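Long-range contacts in niemann-Pick type C2 protein (Camponotus japonicus, PDB 3WEB), which binds oleic acid and probably carries lipid-like chemical signals in worker-ant communication: residues 4-10 and 120-126; 37-41 and 90-94; 50-56 and 111-117. One frame throughout, in Å; residues are numbered along the deposited sequence.

Contact 1. Residues 4-10 and 120-126; sequences EDCGSEV and EKITCVK
Cys-6 and Cys-124 join the N-terminal segment to strand 121-131 through a disulfide at one edge of the immunoglobulin-like beta-sandwich of this ML-domain protein. The two segments run antiparallel. Glu-4 and Lys-126 form a hydrogen-bonded pair, and Asp-5 and Val-125 a non-hydrogen-bonded one. Beyond them Cys-6 N still reaches Cys-124 O at 2.9 Å. SG of Cys-124 stands anti to its own backbone N (chi1 -168°). SG of Cys-6 lies between backbone N and carbonyl carbon (chi1 42°). These two settings aim the sulfurs at each other, and Cys-6 SG and Cys-124 SG bond at 2.0 Å with a chi3 of -98°.

After the disulfide the segment 4-10 leaves the sheet. Asp-5 OD1 accepts from Gly-7 N at 2.8 Å, which makes an Asx turn. Gly-7 has a positive phi, a backbone shape that favours glycine. A water bridges the two segments: it donates to Asp-5 OD1 and Ser-8 OG and accepts from Cys-124 N. Ser-8 OG is also bonded to Gly-11 O. A second water donates to the carbonyls of Cys-6 and Gly-7 and accepts from Lys-121 NZ, whose charge is paired with Glu-113.

At the far end Lys-121 O takes two donors, Glu-9 N and Val-10 N. The carboxylates of Glu-9 and Glu-120 come close, OE2 to OE2 4.2 Å, with their planes well tilted. Like charges so near probably disfavour each other; a third water donates to Glu-9 OE2 and accepts from Lys-121 N. Val-10 meets the other segment with both branches: CG1 lies 3.7 Å from Glu-120 OE1, and CG2 lies 3.9 Å from Ile-122 CG1.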
loop_
_atom_site.group_PDB
_atom_site.type_symbol
_atom_site.label_atom_id
_atom_site.label_comp_id
_atom_site.label_asym_id
_atom_site.label_seq_id
_atom_site.Cartn_x
_atom_site.Cartn_y
_atom_site.Cartn_z
ATOM N N GLU A 4 -7.745 -2.168 -7.133
ATOM C CA GLU A 4 -9.029 -1.484 -7.001
ATOM C C GLU A 4 -8.937 -0.331 -6.016
ATOM O O GLU A 4 -8.197 -0.396 -5.041
ATOM C CB GLU A 4 -10.088 -2.455 -6.471
ATOM C CG GLU A 4 -10.610 -3.501 -7.437
ATOM C CD GLU A 4 -11.642 -4.396 -6.767
ATOM O OE1 GLU A 4 -12.624 -3.868 -6.204
ATOM O OE2 GLU A 4 -11.475 -5.629 -6.793
ATOM N N ASP A 5 -9.717 0.713 -6.268
ATOM C CA ASP A 5 -9.829 1.828 -5.335
ATOM C C ASP A 5 -10.890 1.470 -4.294
ATOM O O ASP A 5 -12.071 1.328 -4.624
ATOM C CB ASP A 5 -10.173 3.102 -6.123
ATOM C CG ASP A 5 -10.642 4.250 -5.247
ATOM O OD1 ASP A 5 -10.402 4.240 -4.022
ATOM O OD2 ASP A 5 -11.271 5.180 -5.808
ATOM N N CYS A 6 -10.472 1.310 -3.038
ATOM C CA CYS A 6 -11.419 0.961 -1.966
ATOM C C CYS A 6 -11.941 2.168 -1.196
ATOM O O CYS A 6 -12.433 2.028 -0.071
ATOM C CB CYS A 6 -10.859 -0.108 -1.015
ATOM S SG CYS A 6 -9.127 0.071 -0.526
ATOM N N GLY A 7 -11.847 3.342 -1.814
ATOM C CA GLY A 7 -12.427 4.557 -1.264
ATOM C C GLY A 7 -11.424 5.481 -0.608
ATOM O O GLY A 7 -10.870 5.175 0.447
ATOM N N SER A 8 -11.179 6.613 -1.249
ATOM C CA SER A 8 -10.395 7.675 -0.630
ATOM C C SER A 8 -11.076 9.008 -0.854
ATOM O O SER A 8 -11.714 9.218 -1.889
ATOM C CB SER A 8 -8.966 7.677 -1.164
ATOM O OG SER A 8 -8.944 7.814 -2.567
ATOM N N GLU A 9 -10.972 9.904 0.125
ATOM C CA GLU A 9 -11.659 11.186 0.038
ATOM C C GLU A 9 -10.741 12.394 -0.167
ATOM O O GLU A 9 -11.214 13.477 -0.529
ATOM C CB GLU A 9 -12.584 11.400 1.242
ATOM C CG GLU A 9 -11.859 11.571 2.569
ATOM C CD GLU A 9 -12.758 12.082 3.681
ATOM O OE1 GLU A 9 -13.599 12.972 3.419
ATOM O OE2 GLU A 9 -12.610 11.600 4.824
ATOM N N VAL A 10 -9.439 12.225 0.070
ATOM C CA VAL A 10 -8.499 13.344 -0.097
ATOM C C VAL A 10 -7.330 13.024 -1.035
ATOM O O VAL A 10 -6.249 13.618 -0.950
ATOM C CB VAL A 10 -8.012 13.959 1.247
ATOM C CG1 VAL A 10 -9.155 14.659 1.966
ATOM C CG2 VAL A 10 -7.354 12.914 2.142
ATOM N N GLU A 120 -8.089 11.038 7.407
ATOM C CA GLU A 120 -8.804 10.982 6.129
ATOM C C GLU A 120 -7.984 10.158 5.140
ATOM O O GLU A 120 -6.758 10.271 5.112
ATOM C CB GLU A 120 -9.014 12.388 5.556
ATOM C CG GLU A 120 -9.716 13.355 6.501
ATOM C CD GLU A 120 -9.814 14.761 5.940
ATOM O OE1 GLU A 120 -8.790 15.344 5.534
ATOM O OE2 GLU A 120 -10.936 15.299 5.919
ATOM N N LYS A 121 -8.657 9.342 4.330
ATOM C CA LYS A 121 -7.961 8.483 3.358
ATOM C C LYS A 121 -7.508 9.250 2.120
ATOM O O LYS A 121 -8.337 9.779 1.372
ATOM C CB LYS A 121 -8.819 7.277 2.954
ATOM C CG LYS A 121 -9.054 6.298 4.100
ATOM C CD LYS A 121 -10.035 5.198 3.736
ATOM C CE LYS A 121 -10.586 4.567 5.008
ATOM N NZ LYS A 121 -11.225 3.245 4.760
ATOM N N ILE A 122 -6.190 9.294 1.928
ATOM C CA ILE A 122 -5.582 9.820 0.702
ATOM C C ILE A 122 -5.692 8.757 -0.383
ATOM O O ILE A 122 -6.073 9.052 -1.519
ATOM C CB ILE A 122 -4.091 10.173 0.904
ATOM C CG1 ILE A 122 -3.907 11.098 2.116
ATOM C CG2 ILE A 122 -3.523 10.821 -0.356
ATOM C CD1 ILE A 122 -2.495 11.095 2.672
ATOM N N THR A 123 -5.355 7.517 -0.020
ATOM C CA THR A 123 -5.459 6.379 -0.936
ATOM C C THR A 123 -6.029 5.164 -0.232
ATOM O O THR A 123 -5.826 4.991 0.971
ATOM C CB THR A 123 -4.081 5.968 -1.488
ATOM O OG1 THR A 123 -3.218 5.626 -0.399
ATOM C CG2 THR A 123 -3.460 7.099 -2.287
ATOM N N CYS A 124 -6.713 4.317 -0.999
ATOM C CA CYS A 124 -7.125 2.994 -0.534
ATOM C C CYS A 124 -7.013 2.050 -1.716
ATOM O O CYS A 124 -7.734 2.207 -2.705
ATOM C CB CYS A 124 -8.564 3.020 -0.024
ATOM S SG CYS A 124 -9.061 1.542 0.891
ATOM N N VAL A 125 -6.108 1.081 -1.592
ATOM C CA VAL A 125 -5.811 0.110 -2.647
ATOM C C VAL A 125 -6.246 -1.261 -2.161
ATOM O O VAL A 125 -5.957 -1.632 -1.027
ATOM C CB VAL A 125 -4.295 0.066 -2.946
ATOM C CG1 VAL A 125 -3.985 -0.955 -4.036
ATOM C CG2 VAL A 125 -3.776 1.454 -3.333
ATOM N N LYS A 126 -6.950 -2.002 -3.016
ATOM C CA LYS A 126 -7.395 -3.349 -2.686
ATOM C C LYS A 126 -7.014 -4.303 -3.815
ATOM O O LYS A 126 -7.286 -4.033 -4.984
ATOM C CB LYS A 126 -8.907 -3.363 -2.471
ATOM C CG LYS A 126 -9.487 -4.704 -2.076
ATOM C CD LYS A 126 -11.001 -4.603 -2.082
ATOM C CE LYS A 126 -11.654 -5.674 -1.231
ATOM N NZ LYS A 126 -13.128 -5.607 -1.432
HETATM O O HOH W 1 -7.812 5.566 -3.436
HETATM O O HOH W 2 -12.358 3.656 2.294
HETATM O O HOH W 3 -11.506 8.955 4.537
#

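Contact 2. Residues 37-41 and 90-94; sequences HVSMK and EIEYK
Strands 37-41 and 91-94 pair antiparallel, their axes 4.6 Å apart at closest and their directions 162° apart. Met-40 and Tyr-93 form the hydrogen-bonded pair, with Met-40 N to Tyr-93 O at 3.0 Å and Tyr-93 N to Met-40 O at 2.9 Å. Ser-39 with Lys-94 and Lys-41 with Glu-92 are the non-hydrogen-bonded pairs on either side of it. CA-H...O contacts add to these bonds, as from Ser-39 CA to Tyr-93 O.

One side-chain hydrogen bond crosses, and it is diagonal. Ser-39 OG donates to Glu-92 OE2 at 2.6 Å. The hydroxyl meets the carboxylate on its anti side, 35° out of its plane. Both side chains leave their strands with the first heavy atom beyond CB opposite the backbone N (chi1 171° in Ser-39, much the same in Glu-92), which leans them toward each other along the same face. The bond probably restricts the turning of the Glu-92 carboxylate. Lys-41 and Lys-94 share this face. Lys-41 NZ stays 5.4 Å from Glu-92 OE2, too far for a salt bridge, though its positive charge probably stabilises the ionised carboxylate. Glu-90 lays OE2 alongside Lys-41 CB at 3.7 Å, and the same oxygen is bonded to Ser-14 OG.

Met-40 and Tyr-93 point to the opposite face, into the sandwich. There the Tyr-93 ring meets Phe-114 edge-to-face, and Met-40 packs on Trp-112 and Phe-114 of strand 107-116. Val-38 touches the oleic acid. Strand 34-44 is the middle of a three-stranded antiparallel sheet, with strand 91-99 on one side and strand 11-18 on the other.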
loop_
_atom_site.group_PDB
_atom_site.type_symbol
_atom_site.label_atom_id
_atom_site.label_comp_id
_atom_site.label_asym_id
_atom_site.label_seq_id
_atom_site.Cartn_x
_atom_site.Cartn_y
_atom_site.Cartn_z
ATOM N N HIS A 37 9.634 -5.356 -3.681
ATOM C CA HIS A 37 9.669 -3.913 -3.890
ATOM C C HIS A 37 8.304 -3.417 -4.338
ATOM O O HIS A 37 7.746 -3.904 -5.315
ATOM C CB HIS A 37 10.741 -3.551 -4.914
ATOM C CG HIS A 37 12.036 -4.267 -4.695
ATOM N ND1 HIS A 37 12.854 -4.012 -3.614
ATOM C CD2 HIS A 37 12.647 -5.243 -5.408
ATOM C CE1 HIS A 37 13.920 -4.792 -3.678
ATOM N NE2 HIS A 37 13.817 -5.550 -4.756
ATOM N N VAL A 38 7.771 -2.442 -3.611
ATOM C CA VAL A 38 6.428 -1.922 -3.886
ATOM C C VAL A 38 6.547 -0.441 -4.199
ATOM O O VAL A 38 7.262 0.281 -3.504
ATOM C CB VAL A 38 5.470 -2.116 -2.692
ATOM C CG1 VAL A 38 4.089 -1.530 -2.992
ATOM C CG2 VAL A 38 5.356 -3.587 -2.323
ATOM N N SER A 39 5.867 -0.006 -5.257
ATOM C CA SER A 39 5.788 1.406 -5.619
ATOM C C SER A 39 4.327 1.825 -5.763
ATOM O O SER A 39 3.509 1.066 -6.282
ATOM C CB SER A 39 6.518 1.666 -6.949
ATOM O OG SER A 39 6.268 2.985 -7.417
ATOM N N MET A 40 4.000 3.032 -5.300
ATOM C CA MET A 40 2.686 3.624 -5.573
ATOM C C MET A 40 2.837 5.063 -6.033
ATOM O O MET A 40 3.476 5.855 -5.347
ATOM C CB MET A 40 1.784 3.584 -4.332
ATOM C CG MET A 40 0.531 4.445 -4.473
ATOM S SD MET A 40 -0.722 4.213 -3.187
ATOM C CE MET A 40 0.107 4.952 -1.788
ATOM N N LYS A 41 2.256 5.380 -7.192
ATOM C CA LYS A 41 2.139 6.768 -7.653
ATOM C C LYS A 41 0.783 7.302 -7.238
ATOM O O LYS A 41 -0.253 6.718 -7.574
ATOM C CB LYS A 41 2.287 6.866 -9.169
ATOM C CG LYS A 41 3.605 6.323 -9.694
ATOM C CD LYS A 41 3.612 6.349 -11.211
ATOM C CE LYS A 41 4.783 5.558 -11.762
ATOM N NZ LYS A 41 4.803 5.633 -13.250
ATOM N N GLU A 90 1.501 14.744 -8.226
ATOM C CA GLU A 90 1.735 13.307 -8.150
ATOM C C GLU A 90 3.132 13.022 -7.641
ATOM O O GLU A 90 4.103 13.634 -8.085
ATOM C CB GLU A 90 1.522 12.618 -9.497
ATOM C CG GLU A 90 1.494 11.098 -9.359
ATOM C CD GLU A 90 1.089 10.393 -10.632
ATOM O OE1 GLU A 90 1.683 10.684 -11.688
ATOM O OE2 GLU A 90 0.181 9.543 -10.576
ATOM N N ILE A 91 3.213 12.091 -6.695
ATOM C CA ILE A 91 4.473 11.660 -6.097
ATOM C C ILE A 91 4.492 10.138 -6.024
ATOM O O ILE A 91 3.477 9.491 -6.282
ATOM C CB ILE A 91 4.676 12.271 -4.694
ATOM C CG1 ILE A 91 3.428 12.028 -3.827
ATOM C CG2 ILE A 91 4.973 13.764 -4.816
ATOM C CD1 ILE A 91 3.562 12.488 -2.393
ATOM N N GLU A 92 5.649 9.581 -5.683
ATOM C CA GLU A 92 5.821 8.140 -5.652
ATOM C C GLU A 92 6.383 7.667 -4.322
ATOM O O GLU A 92 7.415 8.155 -3.850
ATOM C CB GLU A 92 6.726 7.687 -6.793
ATOM C CG GLU A 92 7.003 6.195 -6.770
ATOM C CD GLU A 92 7.951 5.789 -7.867
ATOM O OE1 GLU A 92 9.045 6.376 -7.956
ATOM O OE2 GLU A 92 7.579 4.893 -8.645
ATOM N N TYR A 93 5.666 6.726 -3.719
ATOM C CA TYR A 93 6.123 6.001 -2.544
ATOM C C TYR A 93 6.843 4.717 -2.943
ATOM O O TYR A 93 6.421 4.025 -3.876
ATOM C CB TYR A 93 4.924 5.655 -1.684
ATOM C CG TYR A 93 5.207 4.705 -0.540
ATOM C CD1 TYR A 93 5.852 5.150 0.606
ATOM C CD2 TYR A 93 4.804 3.373 -0.598
ATOM C CE1 TYR A 93 6.094 4.294 1.669
ATOM C CE2 TYR A 93 5.039 2.511 0.465
ATOM C CZ TYR A 93 5.687 2.977 1.589
ATOM O OH TYR A 93 5.903 2.128 2.651
ATOM N N LYS A 94 7.934 4.431 -2.233
ATOM C CA LYS A 94 8.712 3.202 -2.408
ATOM C C LYS A 94 8.962 2.488 -1.079
ATOM O O LYS A 94 9.250 3.118 -0.059
ATOM C CB LYS A 94 10.045 3.505 -3.100
ATOM C CG LYS A 94 9.896 3.983 -4.543
ATOM C CD LYS A 94 11.223 4.039 -5.291
ATOM C CE LYS A 94 11.689 5.473 -5.537
ATOM N NZ LYS A 94 12.085 6.212 -4.300
#

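Contact 3. Residues 50-56 and 111-117; sequences NVEAKAF and MWEFRNE. With OLA (oleic acid), chain B.
Val-51, Ala-53 and Phe-114 form the apolar centre, on the inner face of two antiparallel strands of the sandwich. Val-51 CG1 lies 3.8 Å from Phe-114 CG, and Ala-53 CB lies 3.7 Å from Phe-114 CE1. The methyls thus touch different parts of one ring. Trp-112 continues this face. With CG anti to the backbone N (chi1 175°), its indole lies against the lipid: C8 of the oleic acid sits over one face of the ring, 3.8 Å from Trp-112 CD2, offset toward the rim.

The backbones are joined by paired bonds at Glu-52 with Arg-115, Lys-54 with Glu-113 and Phe-56 with Met-111.

The other face carries the charged groups, with Phe-56 and Met-111 packed together at one end. Arg-115 holds Glu-113 side-on with NE and NH2, both to OE1 and each at 2.9 Å. OE1 lies near the guanidinium plane. Lys-54 lays CG over one face of that guanidinium, 3.9 Å from Arg-115 NE. Phe-56 brings CE1 within 4.0 Å of Glu-113 CD, its ring 62° from the carboxylate plane. At the end of the strands Glu-117 OE1 accepts from Asn-50 N, and a water links Glu-52 OE2 to Asn-116 O.

Glu-113 OE2 pairs with Lys-121, and Arg-115 NH1 with Asp-119. The carboxylate of Glu-113 therefore has cations at both oxygens, which probably keeps it ionised. The chemistry divides by face: a charged network on one, and on the other an apolar inner surface where Trp-112 touches the lipid, consistent with holding a fatty-acid chain.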
loop_
_atom_site.group_PDB
_atom_site.type_symbol
_atom_site.label_atom_id
_atom_site.label_comp_id
_atom_site.label_asym_id
_atom_site.label_seq_id
_atom_site.Cartn_x
_atom_site.Cartn_y
_atom_site.Cartn_z
ATOM N N ASN A 50 1.125 15.194 7.362
ATOM C CA ASN A 50 1.713 13.921 7.775
ATOM C C ASN A 50 0.915 12.762 7.190
ATOM O O ASN A 50 -0.297 12.876 6.987
ATOM C CB ASN A 50 1.756 13.810 9.304
ATOM C CG ASN A 50 2.632 12.671 9.790
ATOM O OD1 ASN A 50 3.768 12.499 9.342
ATOM N ND2 ASN A 50 2.114 11.895 10.736
ATOM N N VAL A 51 1.597 11.649 6.926
ATOM C CA VAL A 51 0.951 10.463 6.359
ATOM C C VAL A 51 1.122 9.268 7.299
ATOM O O VAL A 51 2.231 8.978 7.736
ATOM C CB VAL A 51 1.519 10.104 4.964
ATOM C CG1 VAL A 51 0.794 8.896 4.371
ATOM C CG2 VAL A 51 1.416 11.288 4.015
ATOM N N GLU A 52 0.024 8.578 7.591
ATOM C CA GLU A 52 0.073 7.315 8.340
ATOM C C GLU A 52 -0.530 6.208 7.482
ATOM O O GLU A 52 -1.690 6.300 7.072
ATOM C CB GLU A 52 -0.698 7.407 9.662
ATOM C CG GLU A 52 -0.070 8.308 10.719
ATOM C CD GLU A 52 -0.870 8.332 12.014
ATOM O OE1 GLU A 52 -0.857 7.319 12.748
ATOM O OE2 GLU A 52 -1.505 9.367 12.315
ATOM N N ALA A 53 0.258 5.176 7.207
ATOM C CA ALA A 53 -0.218 4.042 6.421
ATOM C C ALA A 53 -0.906 2.990 7.292
ATOM O O ALA A 53 -0.591 2.834 8.474
ATOM C CB ALA A 53 0.915 3.412 5.632
ATOM N N LYS A 54 -1.849 2.280 6.676
ATOM C CA LYS A 54 -2.630 1.232 7.324
ATOM C C LYS A 54 -2.752 0.059 6.363
ATOM O O LYS A 54 -2.955 0.249 5.160
ATOM C CB LYS A 54 -4.040 1.737 7.653
ATOM C CG LYS A 54 -4.098 2.989 8.514
ATOM C CD LYS A 54 -3.697 2.680 9.940
ATOM C CE LYS A 54 -3.948 3.870 10.843
ATOM N NZ LYS A 54 -3.543 3.524 12.234
ATOM N N ALA A 55 -2.644 -1.153 6.892
ATOM C CA ALA A 55 -2.825 -2.349 6.078
ATOM C C ALA A 55 -3.852 -3.292 6.700
ATOM O O ALA A 55 -4.000 -3.348 7.925
ATOM C CB ALA A 55 -1.499 -3.064 5.867
ATOM N N PHE A 56 -4.560 -4.016 5.838
ATOM C CA PHE A 56 -5.567 -4.985 6.252
ATOM C C PHE A 56 -5.496 -6.224 5.366
ATOM O O PHE A 56 -5.219 -6.127 4.171
ATOM C CB PHE A 56 -6.974 -4.383 6.170
ATOM C CG PHE A 56 -7.133 -3.094 6.930
ATOM C CD1 PHE A 56 -6.813 -1.873 6.339
ATOM C CD2 PHE A 56 -7.615 -3.097 8.236
ATOM C CE1 PHE A 56 -6.961 -0.682 7.042
ATOM C CE2 PHE A 56 -7.761 -1.911 8.943
ATOM C CZ PHE A 56 -7.436 -0.702 8.348
ATOM N N MET A 111 -5.830 -4.867 1.689
ATOM C CA MET A 111 -6.256 -3.478 1.600
ATOM C C MET A 111 -5.190 -2.609 2.228
ATOM O O MET A 111 -4.735 -2.878 3.333
ATOM C CB MET A 111 -7.592 -3.251 2.299
ATOM C CG MET A 111 -8.779 -3.929 1.626
ATOM S SD MET A 111 -10.288 -3.760 2.603
ATOM C CE MET A 111 -10.315 -1.986 2.872
ATOM N N TRP A 112 -4.795 -1.566 1.512
ATOM C CA TRP A 112 -3.663 -0.754 1.918
ATOM C C TRP A 112 -4.026 0.707 1.743
ATOM O O TRP A 112 -4.411 1.130 0.646
ATOM C CB TRP A 112 -2.450 -1.143 1.068
ATOM C CG TRP A 112 -1.209 -0.328 1.263
ATOM C CD1 TRP A 112 -0.657 0.073 2.450
ATOM C CD2 TRP A 112 -0.325 0.131 0.232
ATOM N NE1 TRP A 112 0.497 0.781 2.218
ATOM C CE2 TRP A 112 0.727 0.831 0.866
ATOM C CE3 TRP A 112 -0.331 0.032 -1.169
ATOM C CZ2 TRP A 112 1.771 1.434 0.149
ATOM C CZ3 TRP A 112 0.716 0.627 -1.885
ATOM C CH2 TRP A 112 1.750 1.324 -1.220
ATOM N N GLU A 113 -3.915 1.467 2.833
ATOM C CA GLU A 113 -4.343 2.860 2.858
ATOM C C GLU A 113 -3.243 3.812 3.303
ATOM O O GLU A 113 -2.412 3.474 4.142
ATOM C CB GLU A 113 -5.538 3.052 3.806
ATOM C CG GLU A 113 -6.681 2.062 3.638
ATOM C CD GLU A 113 -7.830 2.326 4.598
ATOM O OE1 GLU A 113 -7.620 3.018 5.623
ATOM O OE2 GLU A 113 -8.949 1.840 4.324
ATOM N N PHE A 114 -3.246 5.008 2.723
ATOM C CA PHE A 114 -2.493 6.135 3.268
ATOM C C PHE A 114 -3.517 7.125 3.794
ATOM O O PHE A 114 -4.434 7.520 3.070
ATOM C CB PHE A 114 -1.670 6.841 2.180
ATOM C CG PHE A 114 -0.324 6.227 1.900
ATOM C CD1 PHE A 114 0.052 4.994 2.428
ATOM C CD2 PHE A 114 0.577 6.894 1.071
ATOM C CE1 PHE A 114 1.298 4.448 2.153
ATOM C CE2 PHE A 114 1.827 6.350 0.793
ATOM C CZ PHE A 114 2.189 5.125 1.332
ATOM N N ARG A 115 -3.364 7.512 5.053
ATOM C CA ARG A 115 -4.210 8.536 5.643
ATOM C C ARG A 115 -3.393 9.769 5.997
ATOM O O ARG A 115 -2.181 9.682 6.250
ATOM C CB ARG A 115 -4.909 7.992 6.889
ATOM C CG ARG A 115 -5.826 6.815 6.603
ATOM C CD ARG A 115 -6.436 6.281 7.882
ATOM N NE ARG A 115 -7.279 5.113 7.632
ATOM C CZ ARG A 115 -7.924 4.444 8.585
ATOM N NH1 ARG A 115 -7.842 4.834 9.856
ATOM N NH2 ARG A 115 -8.656 3.383 8.274
ATOM N N ASN A 116 -4.052 10.921 6.024
ATOM C CA ASN A 116 -3.393 12.124 6.511
ATOM C C ASN A 116 -3.508 12.227 8.032
ATOM O O ASN A 116 -4.054 11.336 8.698
ATOM C CB ASN A 116 -3.931 13.379 5.816
ATOM C CG ASN A 116 -5.383 13.676 6.160
ATOM O OD1 ASN A 116 -5.987 13.025 7.017
ATOM N ND2 ASN A 116 -5.945 14.672 5.495
ATOM N N GLU A 117 -3.000 13.336 8.557
ATOM C CA GLU A 117 -2.991 13.636 9.989
ATOM C C GLU A 117 -4.398 13.707 10.605
ATOM O O GLU A 117 -4.558 13.577 11.824
ATOM C CB GLU A 117 -2.234 14.950 10.233
ATOM C CG GLU A 117 -2.878 16.208 9.642
ATOM C CD GLU A 117 -2.553 16.475 8.178
ATOM O OE1 GLU A 117 -1.822 15.680 7.544
ATOM O OE2 GLU A 117 -3.032 17.502 7.643
HETATM C C1 OLA B . 6.279 -1.809 6.615
HETATM O O1 OLA B . 5.997 -0.625 6.915
HETATM O O2 OLA B . 6.286 -2.739 7.454
HETATM C C2 OLA B . 6.637 -2.130 5.181
HETATM C C3 OLA B . 5.602 -3.067 4.564
HETATM C C4 OLA B . 5.140 -2.562 3.203
HETATM C C5 OLA B . 3.674 -2.149 3.225
HETATM C C6 OLA B . 3.053 -2.197 1.835
HETATM C C7 OLA B . 2.007 -3.304 1.772
HETATM C C8 OLA B . 1.265 -3.355 0.437
HETATM C C9 OLA B . 2.083 -4.082 -0.612
HETATM C C10 OLA B . 2.084 -5.409 -0.780
HETATM C C11 OLA B . 1.258 -6.357 0.061
HETATM C C12 OLA B . 2.027 -7.654 0.271
HETATM C C13 OLA B . 1.910 -8.132 1.713
HETATM C C14 OLA B . 2.920 -9.240 1.988
HETATM C C15 OLA B . 2.468 -10.126 3.141
HETATM C C16 OLA B . 3.338 -9.902 4.373
HETATM C C17 OLA B . 4.250 -11.098 4.622
HETATM C C18 OLA B . 4.501 -11.300 6.101
HETATM O O HOH W 4 -3.935 10.017 10.925
#

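The three contacts lie on the two sheets of one sandwich. Contacts 1 and 3 share a sheet through neighbouring strands 121-131 and 107-116, and their centres are about 9 Å apart. Lys-121 NZ of contact 1 reaches Glu-113 OE2 of contact 3 at 2.7 Å. Contact 2 belongs to the opposing sheet; the centres of contacts 2 and 3 are about 13 Å apart. Between them Met-40 CE meets Phe-114 CE2, and Tyr-93 CE2 lies 3.5 Å from Trp-112 CZ2. Met-40 CE also packs on Thr-123 OG1 of contact 1. Oleic acid touches Trp-112 and Val-38, so contacts 2 and 3 both line its pocket; the side chain of Val-125 is about 7 Å from the oleic acid.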